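Local coordinates for protein tyrosyl-tRNA synthetase (Aeropyrum pernix, PDB 2CYA) that catalyses the ATP-dependent activation of tyrosine and its transfer to the acceptor end of tRNA(Tyr), working as a homodimeric class I aminoacyl-tRNA synthetase, at residues K243-V248 and R258-K263; N274-I279 and D325-V330; G183-R188 and A208-I213. All coordinates share one frame; numbering follows the deposited sequence.

Interaction 1 (K243-V248 and R258-K263)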
ATOM      1  N   LYS A 243     -10.580   2.024 -29.064  1.00 79.29           N
ATOM      2  CA  LYS A 243     -10.925   1.916 -30.486  1.00 76.69           C
ATOM      3  C   LYS A 243     -10.626   3.267 -31.132  1.00 74.70           C
ATOM      4  O   LYS A 243     -11.430   4.202 -31.048  1.00 74.46           O
ATOM      5  CB  LYS A 243     -12.411   1.583 -30.660  1.00 77.14           C
ATOM      6  CG  LYS A 243     -12.829   0.201 -30.165  1.00 77.35           C
ATOM      7  CD  LYS A 243     -14.339   0.013 -30.284  1.00 77.02           C
ATOM      8  CE  LYS A 243     -14.816   0.262 -31.713  1.00 77.49           C
ATOM      9  NZ  LYS A 243     -16.300   0.320 -31.814  1.00 77.21           N
ATOM     10  N   PRO A 244      -9.461   3.381 -31.793  1.00 72.24           N
ATOM     11  CA  PRO A 244      -9.020   4.608 -32.459  1.00 69.21           C
ATOM     12  C   PRO A 244     -10.112   5.420 -33.131  1.00 66.10           C
ATOM     13  O   PRO A 244     -10.153   6.635 -32.981  1.00 64.95           O
ATOM     14  CB  PRO A 244      -7.982   4.103 -33.454  1.00 70.12           C
ATOM     15  CG  PRO A 244      -7.349   2.973 -32.701  1.00 71.88           C
ATOM     16  CD  PRO A 244      -8.560   2.260 -32.125  1.00 72.83           C
ATOM     17  N   GLU A 245     -10.996   4.749 -33.865  1.00 63.41           N
ATOM     18  CA  GLU A 245     -12.074   5.432 -34.579  1.00 60.70           C
ATOM     19  C   GLU A 245     -13.148   6.059 -33.696  1.00 59.42           C
ATOM     20  O   GLU A 245     -13.950   6.860 -34.178  1.00 60.34           O
ATOM     21  CB  GLU A 245     -12.735   4.477 -35.576  1.00 60.54           C
ATOM     22  CG  GLU A 245     -11.850   4.099 -36.752  1.00 58.83           C
ATOM     23  CD  GLU A 245     -11.574   5.272 -37.677  1.00 59.01           C
ATOM     24  OE1 GLU A 245     -12.548   5.857 -38.205  1.00 57.28           O
ATOM     25  OE2 GLU A 245     -10.384   5.605 -37.876  1.00 57.75           O
ATOM     26  N   THR A 246     -13.176   5.698 -32.417  1.00 56.40           N
ATOM     27  CA  THR A 246     -14.174   6.257 -31.510  1.00 54.44           C
ATOM     28  C   THR A 246     -13.631   7.424 -30.695  1.00 51.96           C
ATOM     29  O   THR A 246     -14.325   7.954 -29.823  1.00 50.93           O
ATOM     30  CB  THR A 246     -14.687   5.211 -30.518  1.00 54.98           C
ATOM     31  OG1 THR A 246     -13.616   4.809 -29.647  1.00 53.66           O
ATOM     32  CG2 THR A 246     -15.244   4.011 -31.272  1.00 56.94           C
ATOM     33  N   ALA A 247     -12.384   7.805 -30.969  1.00 48.14           N
ATOM     34  CA  ALA A 247     -11.755   8.909 -30.262  1.00 43.57           C
ATOM     35  C   ALA A 247     -10.913   9.772 -31.199  1.00 40.68           C
ATOM     36  O   ALA A 247     -10.231   9.267 -32.093  1.00 42.04           O
ATOM     37  CB  ALA A 247     -10.891   8.372 -29.135  1.00 43.85           C
ATOM     38  N   VAL A 248     -10.954  11.078 -30.987  1.00 35.37           N
ATOM     39  CA  VAL A 248     -10.177  11.989 -31.798  1.00 32.50           C
ATOM     40  C   VAL A 248      -8.917  12.346 -31.018  1.00 32.01           C
ATOM     41  O   VAL A 248      -8.996  12.942 -29.944  1.00 31.82           O
ATOM     42  CB  VAL A 248     -10.984  13.264 -32.115  1.00 31.27           C
ATOM     43  CG1 VAL A 248     -10.159  14.212 -32.981  1.00 29.14           C
ATOM     44  CG2 VAL A 248     -12.279  12.875 -32.830  1.00 32.24           C
ATOM     45  N   ARG A 258     -12.386  14.440 -39.940  1.00 32.31           N
ATOM     46  CA  ARG A 258     -13.591  14.504 -40.764  1.00 31.87           C
ATOM     47  C   ARG A 258     -14.287  13.137 -40.828  1.00 33.31           C
ATOM     48  O   ARG A 258     -15.520  13.051 -40.755  1.00 32.18           O
ATOM     49  CB  ARG A 258     -13.239  14.953 -42.183  1.00 31.55           C
ATOM     50  CG  ARG A 258     -13.143  16.453 -42.344  1.00 30.16           C
ATOM     51  CD  ARG A 258     -12.639  16.841 -43.710  1.00 31.47           C
ATOM     52  NE  ARG A 258     -12.268  18.255 -43.706  1.00 34.52           N
ATOM     53  CZ  ARG A 258     -11.084  18.727 -44.086  1.00 31.17           C
ATOM     54  NH1 ARG A 258     -10.860  20.028 -44.027  1.00 34.37           N
ATOM     55  NH2 ARG A 258     -10.141  17.910 -44.541  1.00 28.23           N
ATOM     56  N   ARG A 259     -13.491  12.076 -40.964  1.00 33.38           N
ATOM     57  CA  ARG A 259     -14.033  10.720 -41.045  1.00 36.89           C
ATOM     58  C   ARG A 259     -14.687  10.314 -39.726  1.00 37.02           C
ATOM     59  O   ARG A 259     -15.858   9.926 -39.695  1.00 36.67           O
ATOM     60  CB  ARG A 259     -12.928   9.710 -41.382  1.00 37.10           C
ATOM     61  CG  ARG A 259     -13.410   8.250 -41.471  1.00 40.44           C
ATOM     62  CD  ARG A 259     -12.281   7.300 -41.094  1.00 43.88           C
ATOM     63  NE  ARG A 259     -11.020   7.789 -41.643  1.00 47.57           N
ATOM     64  CZ  ARG A 259      -9.868   7.855 -40.980  1.00 45.73           C
ATOM     65  NH1 ARG A 259      -8.795   8.331 -41.598  1.00 45.68           N
ATOM     66  NH2 ARG A 259      -9.778   7.454 -39.719  1.00 42.16           N
ATOM     67  N   LYS A 260     -13.923  10.415 -38.639  1.00 35.86           N
ATOM     68  CA  LYS A 260     -14.423  10.046 -37.320  1.00 34.45           C
ATOM     69  C   LYS A 260     -15.674  10.810 -36.924  1.00 34.12           C
ATOM     70  O   LYS A 260     -16.591  10.234 -36.348  1.00 33.86           O
ATOM     71  CB  LYS A 260     -13.332  10.243 -36.263  1.00 31.77           C
ATOM     72  CG  LYS A 260     -12.154   9.298 -36.426  1.00 30.24           C
ATOM     73  CD  LYS A 260     -11.107   9.538 -35.333  1.00 29.63           C
ATOM     74  CE  LYS A 260      -9.886   8.662 -35.516  1.00 28.97           C
ATOM     75  NZ  LYS A 260      -8.997   8.790 -34.320  1.00 31.41           N
ATOM     76  N   ILE A 261     -15.722  12.103 -37.215  1.00 34.36           N
ATOM     77  CA  ILE A 261     -16.906  12.882 -36.863  1.00 36.28           C
ATOM     78  C   ILE A 261     -18.091  12.532 -37.782  1.00 39.14           C
ATOM     79  O   ILE A 261     -19.230  12.407 -37.330  1.00 39.14           O
ATOM     80  CB  ILE A 261     -16.610  14.393 -36.950  1.00 34.60           C
ATOM     81  CG1 ILE A 261     -15.551  14.770 -35.901  1.00 34.71           C
ATOM     82  CG2 ILE A 261     -17.891  15.187 -36.762  1.00 33.57           C
ATOM     83  CD1 ILE A 261     -15.922  14.412 -34.473  1.00 32.11           C
ATOM     84  N   ARG A 262     -17.814  12.365 -39.070  1.00 41.08           N
ATOM     85  CA  ARG A 262     -18.852  12.019 -40.038  1.00 44.28           C
ATOM     86  C   ARG A 262     -19.555  10.710 -39.630  1.00 43.99           C
ATOM     87  O   ARG A 262     -20.770  10.603 -39.706  1.00 43.14           O
ATOM     88  CB  ARG A 262     -18.223  11.889 -41.433  1.00 44.87           C
ATOM     89  CG  ARG A 262     -19.196  11.594 -42.573  1.00 49.73           C
ATOM     90  CD  ARG A 262     -18.504  11.733 -43.939  1.00 50.43           C
ATOM     91  NE  ARG A 262     -17.380  10.812 -44.085  1.00 52.39           N
ATOM     92  CZ  ARG A 262     -16.119  11.179 -44.308  1.00 53.89           C
ATOM     93  NH1 ARG A 262     -15.794  12.463 -44.420  1.00 53.89           N
ATOM     94  NH2 ARG A 262     -15.174  10.251 -44.408  1.00 56.08           N
ATOM     95  N   LYS A 263     -18.783   9.736 -39.170  1.00 45.24           N
ATOM     96  CA  LYS A 263     -19.322   8.446 -38.745  1.00 47.50           C
ATOM     97  C   LYS A 263     -19.859   8.429 -37.307  1.00 48.21           C
ATOM     98  O   LYS A 263     -20.397   7.419 -36.853  1.00 48.72           O
ATOM     99  CB  LYS A 263     -18.231   7.378 -38.852  1.00 48.62           C
ATOM    100  CG  LYS A 263     -17.735   7.097 -40.266  1.00 52.49           C
ATOM    101  CD  LYS A 263     -16.645   6.034 -40.223  1.00 55.86           C
ATOM    102  CE  LYS A 263     -16.303   5.516 -41.617  1.00 59.08           C
ATOM    103  NZ  LYS A 263     -15.223   4.477 -41.579  1.00 60.39           N
TER
HETATM  104  O   HOH W   1     -16.298   7.896 -35.415  1.00 35.34           O
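Lys-260 reaches out from helix 254-262 into the turn of residues 243-248 and donates to two backbone carbonyls there. Its NZ lies 2.8 Å from Pro-244 O and 2.6 Å from Ala-247 O. The two bonds differ in approach. Ala-247 O is met almost head-on, the C=O...NZ angle being 164°, whereas the ammonium group stands above the carbonyl plane of Pro-244. The backbone N of Ala-247 comes to that same oxygen from the opposite face, closing the 3-10 turn of residues 244-246. With CG placed anti to its own carbonyl carbon (chi1 -66°) and every later torsion extended, the methylenes of Lys-260 run straight to the turn, CG passing 3.8 Å from Glu-245 O. Asp-252 gives the buried NZ a salt-bridge partner.

The turn follows directly on the KMSKS region, Lys-238 to Ser-242, the signature loop of class I synthetases, and so this lysine ties the loop's exit to the helix behind it. A leucine here would probably strand the carbonyls of Pro-244 and Ala-247 and the carboxylate of Asp-252 without their shared donor.

Nearer the surface, Glu-245 and Arg-259 cross at about a right angle. A salt bridge links OE2 of the glutamate to NH2 of the arginine at 2.7 Å, but as a hydrogen bond it is weak, bent to 120° at the hydrogen. The arginine chain, bent at chi3, also brings its CD to 3.2 Å from Glu-245 OE1, while its NH1 pairs with Asp-256. A water donates to both Glu-245 O and Lys-260 O, bridging the backbones. On the apolar flank Val-248 CG2 meets Ile-261 CD1 at 4.3 Å, and Ile-261 leans onward against Ala-331 and Leu-334 of helix 323-346.

Interaction 2 (N274-I279 and D325-V330); sequences NPVLEI and DLKNAV
Val-276 is the main projection of helix 275-284 toward helix 323-346, and it sits in the hollow lined by Leu-326, Lys-327 and Val-330. Its two methyls divide the work. CG1, anti to the backbone N (chi1 -177°), touches Leu-326 CD2 at 3.9 Å and Val-330 CG2 at 4.1 Å. CG2 turns instead to the aliphatic stem of the lysine, 4.1 Å from Lys-327 CD, and those two side chains cross at about a right angle.

The fit is reciprocal. Leu-326 slides past Val-276 in the opposite direction and brings its CD2 against both that valine and Leu-277, whose own CD2 is 3.6 Å away, the closest approach of the contact. Leu-277 starts out pointing away from the partner helix, and the end of its side chain, CD2 foremost, comes back to it; Tyr-309, Leu-312 and Tyr-316 of helix 309-317 pack against the same side chain. One turn further along, Ile-279 CG2 rests on Val-330 CG1 at 3.9 Å.

No hydrogen bond joins the two segments; the polar ends of Lys-327 and Asn-274 find their partners away from the interface. The lysine chain bends at chi2 and again at chi4, carrying its NZ to the carbonyl oxygen of Arg-262. Asn-274 is the N-cap of helix 275-284: its OD1 accepts from Leu-277 N at 3.2 Å with an N-H...O angle of 158°, and more weakly from Val-276 N, fixing the first turn from which both apolar residues project.

Over these short segments the axes come within 10.4 Å and run 40° from parallel, a spacing that interlocked branched side chains can bridge. This is the apolar interface between two amphipathic helices, consistent with the helical C-terminal domain that recognises the anticodon in archaeal relatives.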
ATOM      1  N   ASN A 274     -25.294  12.187 -27.006  1.00 48.84           N
ATOM      2  CA  ASN A 274     -24.791  12.669 -28.287  1.00 46.70           C
ATOM      3  C   ASN A 274     -23.387  13.280 -28.109  1.00 45.01           C
ATOM      4  O   ASN A 274     -23.249  14.397 -27.604  1.00 44.55           O
ATOM      5  CB  ASN A 274     -25.757  13.721 -28.838  1.00 46.27           C
ATOM      6  CG  ASN A 274     -25.403  14.163 -30.243  1.00 47.27           C
ATOM      7  OD1 ASN A 274     -24.250  14.055 -30.667  1.00 45.91           O
ATOM      8  ND2 ASN A 274     -26.396  14.680 -30.973  1.00 46.50           N
ATOM      9  N   PRO A 275     -22.335  12.557 -28.533  1.00 42.44           N
ATOM     10  CA  PRO A 275     -20.934  13.000 -28.429  1.00 41.81           C
ATOM     11  C   PRO A 275     -20.619  14.230 -29.285  1.00 40.03           C
ATOM     12  O   PRO A 275     -19.787  15.062 -28.915  1.00 39.38           O
ATOM     13  CB  PRO A 275     -20.132  11.783 -28.898  1.00 42.29           C
ATOM     14  CG  PRO A 275     -21.114  10.630 -28.815  1.00 44.87           C
ATOM     15  CD  PRO A 275     -22.417  11.258 -29.218  1.00 43.37           C
ATOM     16  N   VAL A 276     -21.285  14.334 -30.432  1.00 37.67           N
ATOM     17  CA  VAL A 276     -21.072  15.453 -31.331  1.00 37.16           C
ATOM     18  C   VAL A 276     -21.490  16.740 -30.647  1.00 37.07           C
ATOM     19  O   VAL A 276     -20.807  17.762 -30.748  1.00 35.80           O
ATOM     20  CB  VAL A 276     -21.862  15.273 -32.647  1.00 37.77           C
ATOM     21  CG1 VAL A 276     -21.562  16.428 -33.593  1.00 34.32           C
ATOM     22  CG2 VAL A 276     -21.476  13.939 -33.293  1.00 35.94           C
ATOM     23  N   LEU A 277     -22.612  16.691 -29.943  1.00 37.14           N
ATOM     24  CA  LEU A 277     -23.083  17.865 -29.223  1.00 38.47           C
ATOM     25  C   LEU A 277     -22.176  18.140 -28.009  1.00 36.20           C
ATOM     26  O   LEU A 277     -21.874  19.290 -27.711  1.00 37.08           O
ATOM     27  CB  LEU A 277     -24.542  17.671 -28.776  1.00 40.23           C
ATOM     28  CG  LEU A 277     -25.600  17.987 -29.835  1.00 42.75           C
ATOM     29  CD1 LEU A 277     -27.000  17.879 -29.232  1.00 44.38           C
ATOM     30  CD2 LEU A 277     -25.380  19.410 -30.347  1.00 45.30           C
ATOM     31  N   GLU A 278     -21.741  17.088 -27.325  1.00 33.79           N
ATOM     32  CA  GLU A 278     -20.857  17.247 -26.171  1.00 34.96           C
ATOM     33  C   GLU A 278     -19.576  17.949 -26.610  1.00 33.61           C
ATOM     34  O   GLU A 278     -19.084  18.832 -25.920  1.00 33.78           O
ATOM     35  CB  GLU A 278     -20.490  15.888 -25.570  1.00 36.58           C
ATOM     36  CG  GLU A 278     -21.678  15.102 -25.043  1.00 39.89           C
ATOM     37  CD  GLU A 278     -21.282  13.747 -24.484  1.00 40.63           C
ATOM     38  OE1 GLU A 278     -20.341  13.115 -25.015  1.00 40.52           O
ATOM     39  OE2 GLU A 278     -21.924  13.307 -23.513  1.00 44.50           O
ATOM     40  N   ILE A 279     -19.029  17.545 -27.754  1.00 31.31           N
ATOM     41  CA  ILE A 279     -17.813  18.179 -28.251  1.00 29.21           C
ATOM     42  C   ILE A 279     -18.087  19.667 -28.484  1.00 29.12           C
ATOM     43  O   ILE A 279     -17.284  20.529 -28.104  1.00 28.54           O
ATOM     44  CB  ILE A 279     -17.353  17.531 -29.562  1.00 26.71           C
ATOM     45  CG1 ILE A 279     -16.811  16.131 -29.268  1.00 26.26           C
ATOM     46  CG2 ILE A 279     -16.354  18.448 -30.287  1.00 27.23           C
ATOM     47  CD1 ILE A 279     -16.497  15.313 -30.486  1.00 27.20           C
ATOM     48  N   ASP A 325     -25.366  18.270 -40.932  1.00 49.55           N
ATOM     49  CA  ASP A 325     -24.905  19.654 -40.981  1.00 49.13           C
ATOM     50  C   ASP A 325     -24.118  20.009 -39.720  1.00 46.89           C
ATOM     51  O   ASP A 325     -23.175  20.801 -39.769  1.00 45.08           O
ATOM     52  CB  ASP A 325     -26.083  20.620 -41.136  1.00 50.51           C
ATOM     53  CG  ASP A 325     -26.601  20.689 -42.567  1.00 52.90           C
ATOM     54  OD1 ASP A 325     -25.767  20.828 -43.501  1.00 51.92           O
ATOM     55  OD2 ASP A 325     -27.840  20.617 -42.745  1.00 50.39           O
ATOM     56  N   LEU A 326     -24.526  19.431 -38.592  1.00 44.46           N
ATOM     57  CA  LEU A 326     -23.844  19.673 -37.328  1.00 44.74           C
ATOM     58  C   LEU A 326     -22.471  19.000 -37.418  1.00 43.35           C
ATOM     59  O   LEU A 326     -21.453  19.611 -37.098  1.00 41.88           O
ATOM     60  CB  LEU A 326     -24.658  19.088 -36.160  1.00 45.09           C
ATOM     61  CG  LEU A 326     -24.078  19.260 -34.748  1.00 43.68           C
ATOM     62  CD1 LEU A 326     -24.119  20.728 -34.327  1.00 44.02           C
ATOM     63  CD2 LEU A 326     -24.878  18.421 -33.776  1.00 43.13           C
ATOM     64  N   LYS A 327     -22.457  17.752 -37.888  1.00 42.39           N
ATOM     65  CA  LYS A 327     -21.222  16.985 -38.049  1.00 43.01           C
ATOM     66  C   LYS A 327     -20.136  17.770 -38.793  1.00 43.54           C
ATOM     67  O   LYS A 327     -19.030  17.946 -38.285  1.00 42.10           O
ATOM     68  CB  LYS A 327     -21.487  15.700 -38.829  1.00 43.22           C
ATOM     69  CG  LYS A 327     -22.413  14.700 -38.171  1.00 44.63           C
ATOM     70  CD  LYS A 327     -21.650  13.695 -37.361  1.00 45.64           C
ATOM     71  CE  LYS A 327     -22.468  12.427 -37.139  1.00 47.43           C
ATOM     72  NZ  LYS A 327     -22.772  11.693 -38.402  1.00 46.99           N
ATOM     73  N   ASN A 328     -20.452  18.217 -40.006  1.00 43.48           N
ATOM     74  CA  ASN A 328     -19.497  18.961 -40.817  1.00 44.55           C
ATOM     75  C   ASN A 328     -18.970  20.181 -40.116  1.00 42.74           C
ATOM     76  O   ASN A 328     -17.768  20.429 -40.126  1.00 43.15           O
ATOM     77  CB  ASN A 328     -20.122  19.407 -42.148  1.00 47.17           C
ATOM     78  CG  ASN A 328     -20.068  18.333 -43.204  1.00 50.13           C
ATOM     79  OD1 ASN A 328     -20.588  18.510 -44.302  1.00 53.68           O
ATOM     80  ND2 ASN A 328     -19.437  17.208 -42.882  1.00 52.33           N
ATOM     81  N   ALA A 329     -19.880  20.953 -39.528  1.00 41.00           N
ATOM     82  CA  ALA A 329     -19.507  22.183 -38.841  1.00 40.00           C
ATOM     83  C   ALA A 329     -18.641  21.912 -37.619  1.00 38.07           C
ATOM     84  O   ALA A 329     -17.708  22.663 -37.335  1.00 38.41           O
ATOM     85  CB  ALA A 329     -20.762  22.962 -38.427  1.00 39.41           C
ATOM     86  N   VAL A 330     -18.963  20.855 -36.883  1.00 34.42           N
ATOM     87  CA  VAL A 330     -18.189  20.521 -35.699  1.00 32.78           C
ATOM     88  C   VAL A 330     -16.828  20.004 -36.136  1.00 31.86           C
ATOM     89  O   VAL A 330     -15.805  20.382 -35.574  1.00 30.35           O
ATOM     90  CB  VAL A 330     -18.945  19.477 -34.822  1.00 33.90           C
ATOM     91  CG1 VAL A 330     -17.984  18.763 -33.850  1.00 32.56           C
ATOM     92  CG2 VAL A 330     -20.051  20.195 -34.038  1.00 30.98           C
TER

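Interaction 3 (G183-R188 and A208-I213); sequences GGMDQR and AIHTPI. With SO4 (sulfate ion), chain D.
Gly-183 pairs with His-210 and Gly-184 with Thr-211 in two successive parallel bridges, and here the contact is tight. Gly-183 N donates to Ile-209 O at 2.9 Å, and Gly-183 O accepts from Thr-211 N at 2.9 Å. That same carbonyl lies at the edge of the His-210 ring, and His-210 CA makes a CA-H...O contact with Gly-183 O at 3.0 Å. The bridges belong to the beta-alpha-beta unit of strand 180-184, helix 188-198 and strand 207-211 in the Rossmann-type catalytic domain.

Past the strands, Met-185 crosses His-210 at about a right angle, bent at chi2 and chi3, which brings Met-185 SD to 3.4 Å from His-210 CB and oblique to the ring. Arg-188 N lies over one face of the ring, with Arg-188 CB 3.6 Å from its CE1, before the guanidinium leads away.

The solvent side is looser. Met-185 CB stays 4.2 Å from Ile-213 CD1, Asp-186 and Arg-188 are exposed, and a sulfate, probably from the crystallisation liquor, lies beside the strand end with one weak bond from Gly-184 N to its O2.

Both ring nitrogens of the buried histidine are engaged, ND1 by Glu-19 and NE2 by His-191, and the glutamate would probably stabilise positive charge there. The sulfate, near Gln-187 of the predicted tyrosine site, is consistent with an anion being tolerated beside Gly-184, where a CB would collide with it.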
ATOM      1  N   GLY A 183     -11.246  16.798 -11.311  1.00 26.90           N
ATOM      2  CA  GLY A 183     -11.133  15.547 -12.022  1.00 26.67           C
ATOM      3  C   GLY A 183     -12.398  15.237 -12.791  1.00 29.47           C
ATOM      4  O   GLY A 183     -13.430  15.891 -12.606  1.00 28.49           O
ATOM      5  N   GLY A 184     -12.324  14.240 -13.668  1.00 29.22           N
ATOM      6  CA  GLY A 184     -13.492  13.846 -14.421  1.00 27.79           C
ATOM      7  C   GLY A 184     -14.442  13.148 -13.470  1.00 28.10           C
ATOM      8  O   GLY A 184     -14.075  12.814 -12.338  1.00 28.69           O
ATOM      9  N   MET A 185     -15.665  12.913 -13.917  1.00 30.39           N
ATOM     10  CA  MET A 185     -16.649  12.231 -13.082  1.00 31.77           C
ATOM     11  C   MET A 185     -16.215  10.827 -12.741  1.00 32.51           C
ATOM     12  O   MET A 185     -16.766  10.217 -11.833  1.00 35.44           O
ATOM     13  CB  MET A 185     -18.006  12.184 -13.780  1.00 34.32           C
ATOM     14  CG  MET A 185     -18.800  13.457 -13.629  1.00 34.39           C
ATOM     15  SD  MET A 185     -19.259  13.761 -11.900  1.00 36.28           S
ATOM     16  CE  MET A 185     -20.776  12.812 -11.762  1.00 34.85           C
ATOM     17  N   ASP A 186     -15.236  10.295 -13.465  1.00 33.37           N
ATOM     18  CA  ASP A 186     -14.753   8.950 -13.164  1.00 35.35           C
ATOM     19  C   ASP A 186     -13.884   8.939 -11.898  1.00 35.75           C
ATOM     20  O   ASP A 186     -13.495   7.869 -11.417  1.00 36.29           O
ATOM     21  CB  ASP A 186     -13.986   8.353 -14.368  1.00 37.16           C
ATOM     22  CG  ASP A 186     -12.775   9.185 -14.783  1.00 40.18           C
ATOM     23  OD1 ASP A 186     -12.803  10.420 -14.643  1.00 41.19           O
ATOM     24  OD2 ASP A 186     -11.789   8.607 -15.277  1.00 44.33           O
ATOM     25  N   GLN A 187     -13.597  10.120 -11.344  1.00 35.08           N
ATOM     26  CA  GLN A 187     -12.786  10.203 -10.123  1.00 35.72           C
ATOM     27  C   GLN A 187     -13.678  10.429  -8.906  1.00 35.30           C
ATOM     28  O   GLN A 187     -13.178  10.464  -7.787  1.00 35.47           O
ATOM     29  CB  GLN A 187     -11.808  11.393 -10.163  1.00 36.92           C
ATOM     30  CG  GLN A 187     -11.019  11.574 -11.427  1.00 42.19           C
ATOM     31  CD  GLN A 187      -9.754  10.754 -11.449  1.00 45.38           C
ATOM     32  OE1 GLN A 187      -9.790   9.538 -11.247  1.00 45.18           O
ATOM     33  NE2 GLN A 187      -8.617  11.417 -11.704  1.00 44.98           N
ATOM     34  N   ARG A 188     -14.985  10.591  -9.114  1.00 34.74           N
ATOM     35  CA  ARG A 188     -15.875  10.906  -7.995  1.00 34.02           C
ATOM     36  C   ARG A 188     -15.808   9.950  -6.824  1.00 31.57           C
ATOM     37  O   ARG A 188     -15.816  10.377  -5.676  1.00 29.72           O
ATOM     38  CB  ARG A 188     -17.327  11.029  -8.469  1.00 38.03           C
ATOM     39  CG  ARG A 188     -17.959   9.705  -8.853  1.00 45.61           C
ATOM     40  CD  ARG A 188     -19.131   9.878  -9.817  1.00 51.78           C
ATOM     41  NE  ARG A 188     -19.415   8.621 -10.518  1.00 55.64           N
ATOM     42  CZ  ARG A 188     -19.783   7.493  -9.916  1.00 58.75           C
ATOM     43  NH1 ARG A 188     -19.923   7.452  -8.590  1.00 59.30           N
ATOM     44  NH2 ARG A 188     -20.010   6.398 -10.636  1.00 60.00           N
ATOM     45  N   ALA A 208     -14.565  18.733  -4.132  1.00 25.48           N
ATOM     46  CA  ALA A 208     -14.419  17.954  -5.355  1.00 27.41           C
ATOM     47  C   ALA A 208     -15.094  18.623  -6.559  1.00 28.40           C
ATOM     48  O   ALA A 208     -16.312  18.839  -6.545  1.00 29.10           O
ATOM     49  CB  ALA A 208     -15.016  16.537  -5.150  1.00 25.88           C
ATOM     50  N   ILE A 209     -14.318  18.918  -7.605  1.00 26.96           N
ATOM     51  CA  ILE A 209     -14.860  19.554  -8.822  1.00 26.41           C
ATOM     52  C   ILE A 209     -14.722  18.603  -9.999  1.00 26.17           C
ATOM     53  O   ILE A 209     -13.612  18.308 -10.457  1.00 26.18           O
ATOM     54  CB  ILE A 209     -14.130  20.889  -9.156  1.00 26.74           C
ATOM     55  CG1 ILE A 209     -14.360  21.906  -8.037  1.00 26.31           C
ATOM     56  CG2 ILE A 209     -14.642  21.450 -10.491  1.00 26.89           C
ATOM     57  CD1 ILE A 209     -13.480  23.112  -8.107  1.00 25.53           C
ATOM     58  N   HIS A 210     -15.861  18.140 -10.500  1.00 26.05           N
ATOM     59  CA  HIS A 210     -15.882  17.178 -11.586  1.00 25.22           C
ATOM     60  C   HIS A 210     -16.298  17.706 -12.956  1.00 28.52           C
ATOM     61  O   HIS A 210     -17.352  18.338 -13.109  1.00 25.79           O
ATOM     62  CB  HIS A 210     -16.777  16.007 -11.168  1.00 26.16           C
ATOM     63  CG  HIS A 210     -16.347  15.370  -9.882  1.00 26.99           C
ATOM     64  ND1 HIS A 210     -17.234  14.957  -8.914  1.00 27.86           N
ATOM     65  CD2 HIS A 210     -15.108  15.121  -9.386  1.00 26.64           C
ATOM     66  CE1 HIS A 210     -16.564  14.483  -7.877  1.00 28.51           C
ATOM     67  NE2 HIS A 210     -15.270  14.570  -8.139  1.00 24.94           N
ATOM     68  N   THR A 211     -15.449  17.414 -13.942  1.00 27.35           N
ATOM     69  CA  THR A 211     -15.661  17.793 -15.325  1.00 27.44           C
ATOM     70  C   THR A 211     -16.335  16.642 -16.083  1.00 28.90           C
ATOM     71  O   THR A 211     -16.218  15.475 -15.701  1.00 26.57           O
ATOM     72  CB  THR A 211     -14.322  18.123 -16.007  1.00 27.46           C
ATOM     73  OG1 THR A 211     -13.416  17.027 -15.846  1.00 26.76           O
ATOM     74  CG2 THR A 211     -13.719  19.368 -15.384  1.00 27.77           C
ATOM     75  N   PRO A 212     -17.062  16.965 -17.163  1.00 29.09           N
ATOM     76  CA  PRO A 212     -17.754  15.951 -17.965  1.00 32.15           C
ATOM     77  C   PRO A 212     -16.797  15.073 -18.776  1.00 34.12           C
ATOM     78  O   PRO A 212     -15.726  15.505 -19.184  1.00 32.48           O
ATOM     79  CB  PRO A 212     -18.680  16.790 -18.857  1.00 31.17           C
ATOM     80  CG  PRO A 212     -17.879  18.044 -19.068  1.00 28.95           C
ATOM     81  CD  PRO A 212     -17.329  18.324 -17.673  1.00 27.92           C
ATOM     82  N   ILE A 213     -17.201  13.834 -19.004  1.00 37.81           N
ATOM     83  CA  ILE A 213     -16.397  12.892 -19.763  1.00 41.80           C
ATOM     84  C   ILE A 213     -17.077  12.691 -21.108  1.00 44.65           C
ATOM     85  O   ILE A 213     -18.143  12.074 -21.167  1.00 46.56           O
ATOM     86  CB  ILE A 213     -16.311  11.530 -19.016  1.00 43.73           C
ATOM     87  CG1 ILE A 213     -15.502  11.704 -17.723  1.00 45.19           C
ATOM     88  CG2 ILE A 213     -15.686  10.457 -19.913  1.00 43.85           C
ATOM     89  CD1 ILE A 213     -15.569  10.515 -16.786  1.00 46.04           C
TER
HETATM   90  S   SO4 D1003      -9.573  12.300 -15.838  1.00 97.05           S
HETATM   91  O1  SO4 D1003      -8.866  12.886 -14.617  1.00 96.23           O
HETATM   92  O2  SO4 D1003     -11.072  12.360 -15.569  1.00 95.74           O
HETATM   93  O3  SO4 D1003      -9.309  13.163 -16.924  1.00 97.06           O
HETATM   94  O4  SO4 D1003      -9.249  10.913 -15.827  1.00 97.31           O

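How the interactions relate
Interactions 1 and 2 are neighbours, their centres 12 Å apart, and they touch through helix 254-262, where Ile-261 CD1 meets Ile-279 CD1 at 4.1 Å. Interaction 3 stands apart in the central sheet, 24 Å between centres from interaction 1 and 22 Å from interaction 2, with nearest atoms about 10 and 5 Å away. All three flank His-49, an inferred ATP-binding residue, whose side chain is about 5 Å from that of Ala-247, 7 Å from Ile-213 and 9 Å from Ile-279. Interaction 3 alone contributes a predicted tyrosine-binding residue, Gln-187, whereas in interaction 1 the side chain of Ala-247 is also about 6 Å from that of Lys-241, another inferred ATP-binding residue.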